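Local atomic coordinates of 6-phospho-beta-d glycosidase (PDB entry 5FOO), a protein that probably hydrolyses 6-phospho-beta-glucosides, releasing a sugar 6-phosphate, as a glycoside hydrolase of family 1 with a TIM-barrel fold. Residues Y99-D104 with Q152-V157; T221-L225 with F252-A256; N224-A228 with A244-N249; V268-V274 with W317-Y322. The protein carries 1 engineered substitution. All coordinates share one frame; numbering follows the deposited sequence.

Interaction 1 of 4, residues Y99-D104 with Q152-V157; sequences YNRVID and QFGDRV
Ile-103 and Phe-153 form the tight, buried half of this contact. The end methyl of the isoleucine, CD1, presses on the ring at 3.5 Å from CD1 of Phe-153, the two side chains crossing at about a right angle. A turn of helix back, Tyr-99 touches the same ring through its CB, 3.5 Å from Phe-153 CZ, while its phenol runs away to hydrogen-bond Glu-20. Ile-103 CG1 also packs at 3.7 Å on Val-157 CG2. The contact joins helices 93-108 and 136-153, neighbours in the helical layer round a (beta/alpha)8 barrel, and branched and aromatic side chains suit the buried seam between them; residues 154-157 carry the chain on toward strand 159-161.

Toward solvent, packing gives way to charge. Arg-156 lays its chain across Ile-103, and a bend at chi3 (-64°) brings one face of the guanidinium against Ile-103 CG2. Asn-100 OD1 and Asp-104 OD1 lie at its edge, near its plane. NH1 and NH2 converge end-on upon Asn-100 OD1, NH2 at 2.8 Å, both from one face of the amide. NH1 also makes a salt bridge of 2.8 Å to Asp-104 OD1, meeting it from above the carboxylate plane. From the side, Asp-155 takes NE and NH2 with one oxygen each, OD2 tilted out of the guanidinium plane, so the group is fixed against rotation. At this looser margin a water accepts from Asn-100 ND2 and donates to both O and OE1 of Gln-152, the latter at 2.6 Å.

Interaction 2 of 4, residues T221-L225 with F252-A256; sequences TILNL and FMEAA
Leu-223 points from strand 218-224 into helix 235-258, the strand and helix of one beta-alpha unit of the TIM barrel; the short segments run roughly antiparallel, at 148°, with their axes 9.5 Å apart. The leucine holds the middle of a contact between apolar groups, with no hydrogen bond across it. Its two methyls divide the helix surface between them: CD2 meets Phe-252 CB at 3.9 Å, while CD1 drops between Met-253 and Ala-256, 3.6 Å from Met-253 SD. Leu-223 and Phe-252 cross at about a right angle, and the phenylalanine ring leads onward to Pro-166 and to helix 186-208.

The Met-253 side chain crosses Leu-223 obliquely. Bends at chi2 (-71°) and chi3 (-67°) fold the flexible thioether back over the barrel wall, where it fits between two leucines. Leu-225 crosses it at about a right angle, its CD1 3.6 Å from Met-253 CG and its CD2 against the methionine methyl CE. Ala-256 has a small side chain where the helix comes close to the sheet, so the end of Leu-223 can lie beside it. At the start of its segment Thr-221 sends its hydroxyl weakly to His-163 O and offers the helix a methyl instead, CG2 lying 4.0 Å from Ala-256 CB.

Interaction 3 of 4, residues N224-A228 with A244-N249; sequences NLTPA and AELWNN
Leu-225 and Asn-249 bring the two backbones within 5.5 Å, CA to CA, and Ala-228 and Glu-245 stand at 6.0 Å, so that the loop runs close beside the helix. This loop leaves the fifth strand of the TIM barrel at the end of the sheet where the substrate pocket opens, and helix 235-258 is the helix that follows it in the same beta-alpha unit. A water bridges the backbones, donating to Asn-224 O at 2.7 Å and to Asn-249 O; the helix has a wider pi-type turn here. Asn-249 faces the loop, its side chain buried beside the carbonyls of Asn-224 and Thr-226. The amide of Asn-224 turns the other way and hydrogen-bonds Glu-165, a residue of the pocket that holds 6-phosphocyclophellitol.

Farther along, small residues let the chains close up: Ala-228 CB rests 3.8 Å from Ala-244 CB. Glu-245 is long enough to run along Ala-228 to its N-H. Bent at chi2 (-131°), it lays its CG against the Ala-228 methyl and brings its carboxylate beside CA of Pro-227. The proline has no N-H of its own, and the acid takes the next one along: Ala-228 N donates to Glu-245 OE2 at 2.6 Å, nearly straight at 167°, on the anti side, 28° out of the carboxylate plane.

Interaction 4 of 4, residues V268-V274 with W317-Y322; sequences VLKKDGV and WSPEWY. With EDO (1,2-ethanediol), chain K.
The indole of Trp-317 takes Val-274 and Leu-269 on one face: Val-274 CG2 stands almost straight above the five-membered ring, 3.7 Å from its centroid, and Leu-269 CD2 lies over the six-membered ring, offset toward its rim, both CH-pi contacts. Pro-319 N lies on the opposite face, and at the edge NE1 donates to Asp-272 OD2 at 2.7 Å. Trp-317 CD1 and Ser-318 N lie over one face of the Trp-321 ring, and Trp-321 CB over one face of Tyr-322. The Tyr-322 ring meets Asp-272 OD2 at its edge, its plane 9° from that of the carboxylate; OH gives a bond of 2.6 Å to the syn lone pair, the indole coming in on the anti side. The short aspartate, just past the helix, places one oxygen between both aromatic donors. Lys-271, bent at chi3 (59°) and chi4 (67°), curls back: NZ makes a 2.8 Å salt bridge to Asp-272 OD1 and a weak bond to Tyr-322 OH.

A Schellman motif, with Gly-273 at positive phi, delivers Asp-272 and Val-274. Loop 317-322 packs between the end of helix 263-271 and helix 235-258, where Phe-243 and Trp-247 receive Trp-317 and Pro-319; Val-190 of helix 186-208 touches Leu-269 and Trp-317.

Overall arrangement
Interactions 2 and 3 share Asn-224 and Leu-225 and both use helix 235-258, so they tie one strand and the loop beyond it to the same helix. Interaction 2 is fully buried, apolar side chains without a hydrogen bond across; in interaction 3, nearer the bound 6-phosphocyclophellitol, water, backbone polar groups and the Glu-245 carboxylate enter. Interaction 4 lies farther out, on the next helix and a long loop, yet touches interaction 3 where Trp-247 packs on Trp-317 and Pro-319. Interaction 1 is separate, about 43 Å from interaction 4 between centres, across the chain's centre. Both outer contacts combine apolar packing with charge: an arginine draws in acids in interaction 1, an aspartate gathers aromatic donors in interaction 4.

Interaction 1 of 4, residues Y99-D104 with Q152-V157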
loop_
_atom_site.group_PDB
_atom_site.type_symbol
_atom_site.label_atom_id
_atom_site.label_comp_id
_atom_site.label_asym_id
_atom_site.label_seq_id
_atom_site.Cartn_x
_atom_site.Cartn_y
_atom_site.Cartn_z
ATOM N N TYR A 99 -14.392 14.014 -2.665
ATOM C CA TYR A 99 -13.580 13.250 -3.631
ATOM C C TYR A 99 -13.671 13.898 -5.049
ATOM O O TYR A 99 -12.692 13.906 -5.834
ATOM C CB TYR A 99 -13.888 11.728 -3.560
ATOM C CG TYR A 99 -13.352 11.158 -2.261
ATOM C CD1 TYR A 99 -11.983 11.144 -2.025
ATOM C CD2 TYR A 99 -14.216 10.678 -1.235
ATOM C CE1 TYR A 99 -11.473 10.682 -0.840
ATOM C CE2 TYR A 99 -13.712 10.217 -0.037
ATOM C CZ TYR A 99 -12.350 10.237 0.161
ATOM O OH TYR A 99 -11.808 9.832 1.363
ATOM N N ASN A 100 -14.789 14.579 -5.311
ATOM C CA ASN A 100 -14.861 15.376 -6.542
ATOM C C ASN A 100 -13.841 16.540 -6.501
ATOM O O ASN A 100 -13.190 16.775 -7.509
ATOM C CB ASN A 100 -16.281 15.801 -6.870
ATOM C CG ASN A 100 -17.059 14.706 -7.594
ATOM O OD1 ASN A 100 -16.490 13.973 -8.415
ATOM N ND2 ASN A 100 -18.367 14.558 -7.258
ATOM N N ARG A 101 -13.651 17.173 -5.333
ATOM C CA ARG A 101 -12.619 18.237 -5.165
ATOM C C ARG A 101 -11.230 17.645 -5.432
ATOM O O ARG A 101 -10.494 18.183 -6.233
ATOM C CB ARG A 101 -12.647 18.885 -3.760
ATOM C CG ARG A 101 -13.677 19.970 -3.492
ATOM C CD ARG A 101 -13.723 20.428 -2.008
ATOM N NE ARG A 101 -12.386 20.769 -1.478
ATOM C CZ ARG A 101 -11.956 20.526 -0.223
ATOM N NH1 ARG A 101 -12.739 19.976 0.688
ATOM N NH2 ARG A 101 -10.738 20.859 0.126
ATOM N N VAL A 102 -10.907 16.504 -4.814
ATOM C CA VAL A 102 -9.616 15.875 -4.995
ATOM C C VAL A 102 -9.329 15.575 -6.476
ATOM O O VAL A 102 -8.262 15.868 -7.030
ATOM C CB VAL A 102 -9.513 14.503 -4.217
ATOM C CG1 VAL A 102 -8.169 13.886 -4.476
ATOM C CG2 VAL A 102 -9.728 14.657 -2.728
ATOM N N ILE A 103 -10.249 14.882 -7.099
ATOM C CA ILE A 103 -10.035 14.488 -8.494
ATOM C C ILE A 103 -9.972 15.709 -9.458
ATOM O O ILE A 103 -9.086 15.786 -10.354
ATOM C CB ILE A 103 -11.148 13.500 -8.920
ATOM C CG1 ILE A 103 -10.974 12.146 -8.132
ATOM C CG2 ILE A 103 -11.187 13.316 -10.462
ATOM C CD1 ILE A 103 -12.256 11.419 -7.893
ATOM N N ASP A 104 -10.905 16.654 -9.290
ATOM C CA ASP A 104 -10.906 17.839 -10.183
ATOM C C ASP A 104 -9.629 18.666 -10.006
ATOM O O ASP A 104 -9.094 19.152 -10.984
ATOM C CB ASP A 104 -12.122 18.723 -9.965
ATOM C CG ASP A 104 -13.434 18.064 -10.432
ATOM O OD1 ASP A 104 -13.435 17.138 -11.266
ATOM O OD2 ASP A 104 -14.481 18.459 -9.877
ATOM N N GLN A 152 -19.325 7.358 -9.931
ATOM C CA GLN A 152 -19.259 8.764 -9.625
ATOM C C GLN A 152 -18.013 9.411 -10.151
ATOM O O GLN A 152 -18.052 10.582 -10.498
ATOM C CB GLN A 152 -19.376 9.007 -8.139
ATOM C CG GLN A 152 -20.720 8.625 -7.513
ATOM C CD GLN A 152 -21.868 9.400 -8.116
ATOM O OE1 GLN A 152 -21.736 10.586 -8.415
ATOM N NE2 GLN A 152 -22.973 8.716 -8.359
ATOM N N PHE A 153 -16.905 8.665 -10.185
ATOM C CA PHE A 153 -15.617 9.222 -10.486
ATOM C C PHE A 153 -14.964 8.679 -11.712
ATOM O O PHE A 153 -13.946 9.233 -12.157
ATOM C CB PHE A 153 -14.648 8.988 -9.283
ATOM C CG PHE A 153 -15.242 9.436 -7.947
ATOM C CD1 PHE A 153 -15.728 10.737 -7.801
ATOM C CD2 PHE A 153 -15.342 8.569 -6.863
ATOM C CE1 PHE A 153 -16.265 11.174 -6.599
ATOM C CE2 PHE A 153 -15.948 8.973 -5.662
ATOM C CZ PHE A 153 -16.408 10.286 -5.542
ATOM N N GLY A 154 -15.500 7.613 -12.276
ATOM C CA GLY A 154 -14.816 6.905 -13.404
ATOM C C GLY A 154 -14.733 7.576 -14.767
ATOM O O GLY A 154 -13.983 7.119 -15.688
ATOM N N ASP A 155 -15.442 8.685 -14.870
ATOM C CA ASP A 155 -15.404 9.551 -16.053
ATOM C C ASP A 155 -14.106 10.255 -16.036
ATOM O O ASP A 155 -13.571 10.544 -17.104
ATOM C CB ASP A 155 -16.562 10.597 -16.038
ATOM C CG ASP A 155 -16.531 11.497 -14.796
ATOM O OD1 ASP A 155 -16.368 11.010 -13.634
ATOM O OD2 ASP A 155 -16.610 12.690 -14.966
ATOM N N ARG A 156 -13.564 10.509 -14.828
ATOM C CA ARG A 156 -12.292 11.259 -14.694
ATOM C C ARG A 156 -11.095 10.467 -14.188
ATOM O O ARG A 156 -9.952 10.732 -14.577
ATOM C CB ARG A 156 -12.509 12.482 -13.827
ATOM C CG ARG A 156 -13.263 13.643 -14.533
ATOM C CD ARG A 156 -13.893 14.579 -13.491
ATOM N NE ARG A 156 -14.895 13.766 -12.783
ATOM C CZ ARG A 156 -15.343 13.906 -11.523
ATOM N NH1 ARG A 156 -14.852 14.839 -10.688
ATOM N NH2 ARG A 156 -16.263 13.031 -11.074
ATOM N N VAL A 157 -11.343 9.527 -13.283
ATOM C CA VAL A 157 -10.298 8.586 -12.858
ATOM C C VAL A 157 -10.291 7.348 -13.764
ATOM O O VAL A 157 -11.309 6.634 -13.884
ATOM C CB VAL A 157 -10.554 8.099 -11.412
ATOM C CG1 VAL A 157 -9.499 7.079 -10.985
ATOM C CG2 VAL A 157 -10.629 9.283 -10.457
HETATM O O HOH W 1 -20.072 12.549 -8.946
#

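Interaction 2 of 4, residues T221-L225 with F252-A256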
loop_
_atom_site.group_PDB
_atom_site.type_symbol
_atom_site.label_atom_id
_atom_site.label_comp_id
_atom_site.label_asym_id
_atom_site.label_seq_id
_atom_site.Cartn_x
_atom_site.Cartn_y
_atom_site.Cartn_z
ATOM N N THR A 221 -4.216 -3.958 -8.283
ATOM C CA THR A 221 -4.095 -3.975 -6.825
ATOM C C THR A 221 -2.663 -3.615 -6.489
ATOM O O THR A 221 -1.834 -3.565 -7.381
ATOM C CB THR A 221 -4.590 -5.315 -6.229
ATOM O OG1 THR A 221 -4.742 -5.166 -4.813
ATOM C CG2 THR A 221 -3.596 -6.474 -6.549
ATOM N N ILE A 222 -2.385 -3.278 -5.224
ATOM C CA ILE A 222 -1.052 -2.889 -4.785
ATOM C C ILE A 222 -0.545 -3.948 -3.828
ATOM O O ILE A 222 -1.105 -4.155 -2.743
ATOM C CB ILE A 222 -1.053 -1.490 -4.143
ATOM C CG1 ILE A 222 -1.521 -0.409 -5.134
ATOM C CG2 ILE A 222 0.322 -1.120 -3.616
ATOM C CD1 ILE A 222 -2.022 0.841 -4.444
ATOM N N LEU A 223 0.527 -4.595 -4.220
ATOM C CA LEU A 223 1.035 -5.764 -3.538
ATOM C C LEU A 223 2.499 -5.573 -3.172
ATOM O O LEU A 223 3.046 -4.537 -3.467
ATOM C CB LEU A 223 0.841 -7.019 -4.373
ATOM C CG LEU A 223 -0.567 -7.361 -4.790
ATOM C CD1 LEU A 223 -0.571 -8.651 -5.570
ATOM C CD2 LEU A 223 -1.531 -7.468 -3.624
ATOM N N ASN A 224 3.075 -6.531 -2.422
ATOM C CA ASN A 224 4.537 -6.624 -2.126
ATOM C C ASN A 224 5.124 -7.787 -2.902
ATOM O O ASN A 224 4.569 -8.922 -2.949
ATOM C CB ASN A 224 4.780 -6.867 -0.652
ATOM C CG ASN A 224 4.923 -5.560 0.161
ATOM O OD1 ASN A 224 6.045 -5.007 0.291
ATOM N ND2 ASN A 224 3.800 -5.094 0.775
ATOM N N LEU A 225 6.236 -7.538 -3.557
ATOM C CA LEU A 225 6.964 -8.642 -4.131
ATOM C C LEU A 225 8.384 -8.677 -3.507
ATOM O O LEU A 225 9.307 -9.233 -4.088
ATOM C CB LEU A 225 6.952 -8.507 -5.655
ATOM C CG LEU A 225 7.010 -9.670 -6.645
ATOM C CD1 LEU A 225 6.120 -10.858 -6.347
ATOM C CD2 LEU A 225 6.647 -9.107 -8.000
ATOM N N PHE A 252 -1.194 -13.593 -2.953
ATOM C CA PHE A 252 -1.926 -12.502 -3.586
ATOM C C PHE A 252 -1.484 -12.253 -5.057
ATOM O O PHE A 252 -2.319 -11.827 -5.863
ATOM C CB PHE A 252 -1.881 -11.216 -2.762
ATOM C CG PHE A 252 -2.768 -11.234 -1.534
ATOM C CD1 PHE A 252 -4.140 -11.221 -1.639
ATOM C CD2 PHE A 252 -2.207 -11.263 -0.245
ATOM C CE1 PHE A 252 -4.970 -11.226 -0.506
ATOM C CE2 PHE A 252 -3.022 -11.318 0.899
ATOM C CZ PHE A 252 -4.408 -11.276 0.768
ATOM N N MET A 253 -0.207 -12.464 -5.379
ATOM C CA MET A 253 0.282 -12.287 -6.754
ATOM C C MET A 253 -0.327 -13.281 -7.725
ATOM O O MET A 253 -0.782 -12.885 -8.772
ATOM C CB MET A 253 1.781 -12.361 -6.866
ATOM C CG MET A 253 2.498 -11.120 -6.369
ATOM S SD MET A 253 2.302 -9.679 -7.443
ATOM C CE MET A 253 3.208 -10.239 -8.882
ATOM N N GLU A 254 -0.369 -14.556 -7.336
ATOM C CA GLU A 254 -0.918 -15.604 -8.162
ATOM C C GLU A 254 -2.376 -15.340 -8.370
ATOM O O GLU A 254 -2.842 -15.473 -9.475
ATOM C CB GLU A 254 -0.674 -17.014 -7.607
ATOM C CG GLU A 254 0.768 -17.488 -7.681
ATOM C CD GLU A 254 1.300 -17.516 -9.102
ATOM O OE1 GLU A 254 0.528 -17.842 -10.029
ATOM O OE2 GLU A 254 2.496 -17.213 -9.270
ATOM N N ALA A 255 -3.111 -14.994 -7.315
ATOM C CA ALA A 255 -4.516 -14.660 -7.465
ATOM C C ALA A 255 -4.764 -13.395 -8.326
ATOM O O ALA A 255 -5.627 -13.407 -9.193
ATOM C CB ALA A 255 -5.172 -14.487 -6.133
ATOM N N ALA A 256 -4.005 -12.324 -8.108
ATOM C CA ALA A 256 -4.165 -11.087 -8.891
ATOM C C ALA A 256 -3.898 -11.264 -10.407
ATOM O O ALA A 256 -4.684 -10.802 -11.210
ATOM C CB ALA A 256 -3.274 -9.997 -8.356
#

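Interaction 3 of 4, residues N224-A228 with A244-N249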
loop_
_atom_site.group_PDB
_atom_site.type_symbol
_atom_site.label_atom_id
_atom_site.label_comp_id
_atom_site.label_asym_id
_atom_site.label_seq_id
_atom_site.Cartn_x
_atom_site.Cartn_y
_atom_site.Cartn_z
ATOM N N ASN A 224 3.075 -6.531 -2.422
ATOM C CA ASN A 224 4.537 -6.624 -2.126
ATOM C C ASN A 224 5.124 -7.787 -2.902
ATOM O O ASN A 224 4.569 -8.922 -2.949
ATOM C CB ASN A 224 4.780 -6.867 -0.652
ATOM C CG ASN A 224 4.923 -5.560 0.161
ATOM O OD1 ASN A 224 6.045 -5.007 0.291
ATOM N ND2 ASN A 224 3.800 -5.094 0.775
ATOM N N LEU A 225 6.236 -7.538 -3.557
ATOM C CA LEU A 225 6.964 -8.642 -4.131
ATOM C C LEU A 225 8.384 -8.677 -3.507
ATOM O O LEU A 225 9.307 -9.233 -4.088
ATOM C CB LEU A 225 6.952 -8.507 -5.655
ATOM C CG LEU A 225 7.010 -9.670 -6.645
ATOM C CD1 LEU A 225 6.120 -10.858 -6.347
ATOM C CD2 LEU A 225 6.647 -9.107 -8.000
ATOM N N THR A 226 8.529 -8.103 -2.324
ATOM C CA THR A 226 9.829 -8.100 -1.599
ATOM C C THR A 226 10.386 -9.534 -1.483
ATOM O O THR A 226 9.687 -10.386 -1.038
ATOM C CB THR A 226 9.660 -7.435 -0.240
ATOM O OG1 THR A 226 9.152 -6.095 -0.422
ATOM C CG2 THR A 226 11.011 -7.391 0.562
ATOM N N PRO A 227 11.593 -9.825 -2.007
ATOM C CA PRO A 227 12.102 -11.141 -1.846
ATOM C C PRO A 227 12.300 -11.521 -0.353
ATOM O O PRO A 227 12.561 -10.633 0.468
ATOM C CB PRO A 227 13.478 -11.073 -2.516
ATOM C CG PRO A 227 13.350 -9.961 -3.489
ATOM C CD PRO A 227 12.567 -8.963 -2.679
ATOM N N ALA A 228 12.131 -12.808 -0.038
ATOM C CA ALA A 228 12.466 -13.348 1.311
ATOM C C ALA A 228 13.825 -14.018 1.141
ATOM O O ALA A 228 13.909 -15.163 0.708
ATOM C CB ALA A 228 11.388 -14.318 1.758
ATOM N N ALA A 244 8.235 -18.688 2.977
ATOM C CA ALA A 244 7.953 -17.305 3.234
ATOM C C ALA A 244 7.491 -16.548 1.960
ATOM O O ALA A 244 6.645 -15.628 2.039
ATOM C CB ALA A 244 9.111 -16.613 3.845
ATOM N N GLU A 245 8.009 -16.974 0.809
ATOM C CA GLU A 245 7.575 -16.385 -0.485
ATOM C C GLU A 245 6.210 -16.853 -0.813
ATOM O O GLU A 245 5.376 -16.037 -1.179
ATOM C CB GLU A 245 8.545 -16.679 -1.621
ATOM C CG GLU A 245 9.911 -16.099 -1.260
ATOM C CD GLU A 245 10.581 -15.272 -2.299
ATOM O OE1 GLU A 245 10.174 -15.371 -3.445
ATOM O OE2 GLU A 245 11.533 -14.538 -1.940
ATOM N N LEU A 246 5.951 -18.146 -0.632
ATOM C CA LEU A 246 4.616 -18.668 -0.949
ATOM C C LEU A 246 3.488 -17.884 -0.295
ATOM O O LEU A 246 2.470 -17.610 -0.949
ATOM C CB LEU A 246 4.418 -20.128 -0.556
ATOM C CG LEU A 246 4.995 -21.240 -1.385
ATOM C CD1 LEU A 246 4.709 -22.545 -0.649
ATOM C CD2 LEU A 246 4.342 -21.263 -2.753
ATOM N N TRP A 247 3.652 -17.619 1.009
ATOM C CA TRP A 247 2.714 -16.879 1.809
ATOM C C TRP A 247 2.773 -15.370 1.532
ATOM O O TRP A 247 1.761 -14.787 1.195
ATOM C CB TRP A 247 2.913 -17.169 3.335
ATOM C CG TRP A 247 2.043 -16.354 4.208
ATOM C CD1 TRP A 247 2.432 -15.241 4.900
ATOM C CD2 TRP A 247 0.656 -16.563 4.539
ATOM N NE1 TRP A 247 1.385 -14.720 5.578
ATOM C CE2 TRP A 247 0.268 -15.499 5.353
ATOM C CE3 TRP A 247 -0.305 -17.514 4.187
ATOM C CZ2 TRP A 247 -0.997 -15.382 5.850
ATOM C CZ3 TRP A 247 -1.555 -17.396 4.687
ATOM C CH2 TRP A 247 -1.907 -16.332 5.501
ATOM N N ASN A 248 3.917 -14.745 1.747
ATOM C CA ASN A 248 3.986 -13.276 1.746
ATOM C C ASN A 248 3.860 -12.655 0.341
ATOM O O ASN A 248 3.472 -11.508 0.230
ATOM C CB ASN A 248 5.251 -12.733 2.447
ATOM C CG ASN A 248 5.285 -13.091 3.922
ATOM O OD1 ASN A 248 4.578 -12.488 4.734
ATOM N ND2 ASN A 248 6.036 -14.145 4.267
ATOM N N ASN A 249 4.218 -13.410 -0.690
ATOM C CA ASN A 249 4.211 -12.918 -2.066
ATOM C C ASN A 249 3.205 -13.666 -2.947
ATOM O O ASN A 249 2.291 -13.028 -3.505
ATOM C CB ASN A 249 5.616 -12.940 -2.660
ATOM C CG ASN A 249 6.554 -12.015 -1.894
ATOM O OD1 ASN A 249 6.101 -11.138 -1.167
ATOM N ND2 ASN A 249 7.813 -12.182 -2.065
HETATM O O HOH W 2 2.186 -10.222 -3.046
#

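Interaction 4 of 4, residues V268-V274 with W317-Y322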
loop_
_atom_site.group_PDB
_atom_site.type_symbol
_atom_site.label_atom_id
_atom_site.label_comp_id
_atom_site.label_asym_id
_atom_site.label_seq_id
_atom_site.Cartn_x
_atom_site.Cartn_y
_atom_site.Cartn_z
ATOM N N VAL A 268 -0.155 -26.892 2.034
ATOM C CA VAL A 268 0.284 -26.615 3.400
ATOM C C VAL A 268 -0.887 -26.227 4.309
ATOM O O VAL A 268 -1.034 -26.737 5.443
ATOM C CB VAL A 268 1.430 -25.593 3.440
ATOM C CG1 VAL A 268 1.786 -25.171 4.873
ATOM C CG2 VAL A 268 2.663 -26.139 2.690
ATOM N N LEU A 269 -1.719 -25.327 3.822
ATOM C CA LEU A 269 -2.815 -24.797 4.645
ATOM C C LEU A 269 -3.786 -25.916 5.020
ATOM O O LEU A 269 -4.231 -25.966 6.156
ATOM C CB LEU A 269 -3.580 -23.672 3.914
ATOM C CG LEU A 269 -2.751 -22.409 3.689
ATOM C CD1 LEU A 269 -3.600 -21.483 2.831
ATOM C CD2 LEU A 269 -2.349 -21.729 4.998
ATOM N N LYS A 270 -4.047 -26.804 4.061
ATOM C CA LYS A 270 -4.938 -27.965 4.231
ATOM C C LYS A 270 -4.359 -28.985 5.212
ATOM O O LYS A 270 -5.051 -29.443 6.092
ATOM C CB LYS A 270 -5.112 -28.605 2.888
ATOM C CG LYS A 270 -6.190 -29.641 2.679
ATOM C CD LYS A 270 -5.850 -30.220 1.280
ATOM C CE LYS A 270 -6.990 -30.876 0.538
ATOM N NZ LYS A 270 -7.597 -31.890 1.437
ATOM N N LYS A 271 -3.078 -29.283 5.075
ATOM C CA LYS A 271 -2.398 -30.146 5.995
ATOM C C LYS A 271 -2.431 -29.575 7.395
ATOM O O LYS A 271 -2.559 -30.324 8.351
ATOM C CB LYS A 271 -0.964 -30.381 5.550
ATOM C CG LYS A 271 -0.094 -31.170 6.523
ATOM C CD LYS A 271 1.387 -31.201 6.106
ATOM C CE LYS A 271 2.108 -29.853 5.970
ATOM N NZ LYS A 271 2.334 -29.040 7.202
ATOM N N ASP A 272 -2.339 -28.262 7.530
ATOM C CA ASP A 272 -2.302 -27.676 8.837
ATOM C C ASP A 272 -3.700 -27.416 9.344
ATOM O O ASP A 272 -3.822 -26.768 10.370
ATOM C CB ASP A 272 -1.500 -26.357 8.894
ATOM C CG ASP A 272 -0.040 -26.539 8.586
ATOM O OD1 ASP A 272 0.402 -27.675 8.620
ATOM O OD2 ASP A 272 0.691 -25.547 8.353
ATOM N N GLY A 273 -4.735 -27.813 8.628
ATOM C CA GLY A 273 -6.097 -27.572 9.105
ATOM C C GLY A 273 -6.647 -26.156 9.064
ATOM O O GLY A 273 -7.586 -25.879 9.781
ATOM N N VAL A 274 -6.065 -25.247 8.271
ATOM C CA VAL A 274 -6.483 -23.859 8.294
ATOM C C VAL A 274 -6.901 -23.295 6.940
ATOM O O VAL A 274 -7.122 -22.089 6.825
ATOM C CB VAL A 274 -5.385 -22.943 8.929
ATOM C CG1 VAL A 274 -5.203 -23.286 10.419
ATOM C CG2 VAL A 274 -4.063 -23.021 8.170
ATOM N N TRP A 317 -2.267 -21.072 14.277
ATOM C CA TRP A 317 -1.478 -21.137 13.054
ATOM C C TRP A 317 -0.808 -19.777 12.746
ATOM O O TRP A 317 -1.350 -18.718 13.036
ATOM C CB TRP A 317 -2.308 -21.641 11.860
ATOM C CG TRP A 317 -1.449 -21.976 10.645
ATOM C CD1 TRP A 317 -0.830 -23.149 10.388
ATOM C CD2 TRP A 317 -1.102 -21.097 9.558
ATOM N NE1 TRP A 317 -0.148 -23.065 9.184
ATOM C CE2 TRP A 317 -0.280 -21.809 8.683
ATOM C CE3 TRP A 317 -1.408 -19.779 9.245
ATOM C CZ2 TRP A 317 0.239 -21.244 7.511
ATOM C CZ3 TRP A 317 -0.879 -19.225 8.037
ATOM C CH2 TRP A 317 -0.083 -19.953 7.218
ATOM N N SER A 318 0.426 -19.857 12.249
ATOM C CA SER A 318 1.157 -18.711 11.762
ATOM C C SER A 318 2.093 -19.163 10.625
ATOM O O SER A 318 2.621 -20.255 10.674
ATOM C CB SER A 318 1.998 -18.060 12.875
ATOM O OG SER A 318 2.983 -17.260 12.281
ATOM N N PRO A 319 2.320 -18.306 9.605
ATOM C CA PRO A 319 3.314 -18.621 8.563
ATOM C C PRO A 319 4.712 -18.766 9.131
ATOM O O PRO A 319 5.536 -19.529 8.589
ATOM C CB PRO A 319 3.203 -17.409 7.578
ATOM C CG PRO A 319 2.565 -16.308 8.383
ATOM C CD PRO A 319 1.641 -17.023 9.372
ATOM N N GLU A 320 4.952 -18.087 10.254
ATOM C CA GLU A 320 6.211 -18.160 11.005
ATOM C C GLU A 320 6.502 -19.462 11.748
ATOM O O GLU A 320 7.587 -19.614 12.353
ATOM C CB GLU A 320 6.377 -16.943 11.946
ATOM C CG GLU A 320 6.359 -15.615 11.183
ATOM C CD GLU A 320 7.047 -14.449 11.893
ATOM O OE1 GLU A 320 7.272 -14.499 13.113
ATOM O OE2 GLU A 320 7.335 -13.437 11.220
ATOM N N TRP A 321 5.605 -20.419 11.646
ATOM C CA TRP A 321 5.940 -21.800 11.950
ATOM C C TRP A 321 7.062 -22.275 11.057
ATOM O O TRP A 321 7.734 -23.177 11.449
ATOM C CB TRP A 321 4.787 -22.775 11.647
ATOM C CG TRP A 321 3.546 -22.783 12.604
ATOM C CD1 TRP A 321 3.244 -21.887 13.571
ATOM C CD2 TRP A 321 2.478 -23.756 12.600
ATOM N NE1 TRP A 321 2.054 -22.248 14.189
ATOM C CE2 TRP A 321 1.580 -23.396 13.612
ATOM C CE3 TRP A 321 2.227 -24.910 11.855
ATOM C CZ2 TRP A 321 0.412 -24.147 13.893
ATOM C CZ3 TRP A 321 1.066 -25.640 12.109
ATOM C CH2 TRP A 321 0.167 -25.245 13.110
ATOM N N TYR A 322 7.194 -21.759 9.822
ATOM C CA TYR A 322 8.136 -22.300 8.862
ATOM C C TYR A 322 9.378 -21.431 8.633
ATOM O O TYR A 322 10.221 -21.802 7.813
ATOM C CB TYR A 322 7.431 -22.586 7.525
ATOM C CG TYR A 322 6.319 -23.571 7.682
ATOM C CD1 TYR A 322 6.587 -24.895 7.903
ATOM C CD2 TYR A 322 4.986 -23.146 7.748
ATOM C CE1 TYR A 322 5.560 -25.809 8.137
ATOM C CE2 TYR A 322 3.942 -24.045 7.945
ATOM C CZ TYR A 322 4.229 -25.384 8.160
ATOM O OH TYR A 322 3.208 -26.316 8.353
HETATM C C1 EDO K . 8.501 -21.150 15.182
HETATM O O1 EDO K . 8.396 -22.475 14.584
HETATM C C2 EDO K . 7.135 -20.678 15.688
HETATM O O2 EDO K . 7.091 -19.248 15.554
#